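Molybdopterin-guanine dinucleotide biosynthesis protein B (MobB) (Archaeoglobus fulgidus, PDB 2F1R) probably binds GTP and takes part in the biosynthesis of the molybdopterin-guanine dinucleotide form of the molybdenum cofactor. Local coordinates at residues Lys55-Asn58 with Asp62-Ile65. Numbering follows the deposited sequence.
Sequences KIYN and DVVI
V63 meets the helix through a single methyl group, CG2, which reaches two neighbouring residues at once. CG2 of V63 lies 3.9 Å from CG2 of I56. The distance from CG2 of V63 to CB of Y57 is also 3.9 Å, and N of Y57 is still nearer to that methyl, at 3.7 Å. The valine therefore rests against the main chain of Y57, at its peptide link to I56, as well as against the two side chains. I56 contributes its short branch, the methyl that stands anti to the backbone N, and the two aliphatic side chains cross at about a right angle. The same valine methyl lies at the edge of the Y57 ring, near its plane. CE1 of Y57 comes within 4.0 Å of OD1 of D62, a position the ring reaches because chi1 is extended (-174°); the ring leans out past the D62 end of the strand, away from V63 and the residues after it. Ring and carboxylate planes are 27° apart, and this is a van der Waals approach. After helix 52-59 the chain doubles back within a few residues into strand 62-66, one half of an antiparallel beta hairpin with strand 70-76, set well away from the parallel sheet of the P-loop NTPase core. Backbone hydrogen bonds between V63 and I74 hold the valine's main chain in the hairpin. R76 forms a salt bridge with OD1 of D62, donates to the carbonyl O of Y57 and makes a cation-pi contact with the tyrosine ring. In the second subunit, Y96 hydrogen-bonds OD2 of D62 and K70 makes another cation-pi contact with Y57, while strand 62-66 pairs in parallel with a strand of that chain, carrying the sheet across the interface.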
loop_
_atom_site.group_PDB
_atom_site.type_symbol
_atom_site.label_atom_id
_atom_site.label_comp_id
_atom_site.label_asym_id
_atom_site.label_seq_id
_atom_site.Cartn_x
_atom_site.Cartn_y
_atom_site.Cartn_z
ATOM N N LYS A 55 0.703 -11.835 10.274
ATOM C CA LYS A 55 1.249 -13.207 10.194
ATOM C C LYS A 55 1.698 -13.602 8.791
ATOM O O LYS A 55 2.773 -14.183 8.610
ATOM C CB LYS A 55 0.202 -14.221 10.632
ATOM C CG LYS A 55 0.111 -14.377 12.085
ATOM C CD LYS A 55 -1.176 -15.080 12.463
ATOM C CE LYS A 55 -1.670 -14.620 13.844
ATOM N NZ LYS A 55 -2.599 -15.624 14.421
ATOM N N ILE A 56 0.854 -13.341 7.798
ATOM C CA ILE A 56 1.221 -13.635 6.407
ATOM C C ILE A 56 2.477 -12.800 6.032
ATOM O O ILE A 56 3.464 -13.325 5.521
ATOM C CB ILE A 56 0.018 -13.422 5.422
ATOM C CG1 ILE A 56 -1.049 -14.506 5.639
ATOM C CG2 ILE A 56 0.504 -13.488 3.980
ATOM C CD1 ILE A 56 -2.487 -14.061 5.459
ATOM N N TYR A 57 2.434 -11.501 6.322
ATOM C CA TYR A 57 3.585 -10.671 6.071
ATOM C C TYR A 57 4.881 -11.253 6.670
ATOM O O TYR A 57 5.873 -11.415 5.962
ATOM C CB TYR A 57 3.398 -9.237 6.546
ATOM C CG TYR A 57 4.576 -8.412 6.107
ATOM C CD1 TYR A 57 4.591 -7.838 4.848
ATOM C CD2 TYR A 57 5.705 -8.274 6.908
ATOM C CE1 TYR A 57 5.674 -7.075 4.405
ATOM C CE2 TYR A 57 6.799 -7.532 6.478
ATOM C CZ TYR A 57 6.764 -6.927 5.218
ATOM O OH TYR A 57 7.806 -6.180 4.754
ATOM N N ASN A 58 4.838 -11.603 7.959
ATOM C CA ASN A 58 5.995 -12.207 8.660
ATOM C C ASN A 58 6.531 -13.499 8.064
ATOM O O ASN A 58 7.728 -13.772 8.103
ATOM C CB ASN A 58 5.623 -12.452 10.119
ATOM C CG ASN A 58 5.847 -11.237 10.980
ATOM O OD1 ASN A 58 5.529 -10.106 10.580
ATOM N ND2 ASN A 58 6.406 -11.449 12.181
ATOM N N ASP A 62 4.551 -10.505 0.659
ATOM C CA ASP A 62 4.016 -9.143 0.589
ATOM C C ASP A 62 2.493 -9.246 0.578
ATOM O O ASP A 62 1.934 -10.274 0.164
ATOM C CB ASP A 62 4.557 -8.447 -0.643
ATOM C CG ASP A 62 6.073 -8.198 -0.530
ATOM O OD1 ASP A 62 6.598 -8.099 0.643
ATOM O OD2 ASP A 62 6.723 -8.048 -1.604
ATOM N N VAL A 63 1.817 -8.219 1.099
ATOM C CA VAL A 63 0.403 -8.349 1.399
ATOM C C VAL A 63 -0.445 -7.221 0.757
ATOM O O VAL A 63 -0.073 -6.051 0.828
ATOM C CB VAL A 63 0.204 -8.353 2.936
ATOM C CG1 VAL A 63 -1.292 -8.369 3.309
ATOM C CG2 VAL A 63 0.897 -9.605 3.544
ATOM N N VAL A 64 -1.541 -7.599 0.101
ATOM C CA VAL A 64 -2.552 -6.614 -0.350
ATOM C C VAL A 64 -3.830 -6.847 0.425
ATOM O O VAL A 64 -4.348 -7.961 0.437
ATOM C CB VAL A 64 -2.841 -6.650 -1.888
ATOM C CG1 VAL A 64 -3.971 -5.713 -2.258
ATOM C CG2 VAL A 64 -1.643 -6.250 -2.698
ATOM N N ILE A 65 -4.305 -5.816 1.109
ATOM C CA ILE A 65 -5.590 -5.872 1.779
ATOM C C ILE A 65 -6.558 -5.082 0.931
ATOM O O ILE A 65 -6.388 -3.878 0.736
ATOM C CB ILE A 65 -5.525 -5.326 3.208
ATOM C CG1 ILE A 65 -4.373 -5.995 3.941
ATOM C CG2 ILE A 65 -6.791 -5.683 3.976
ATOM C CD1 ILE A 65 -4.179 -5.538 5.394
#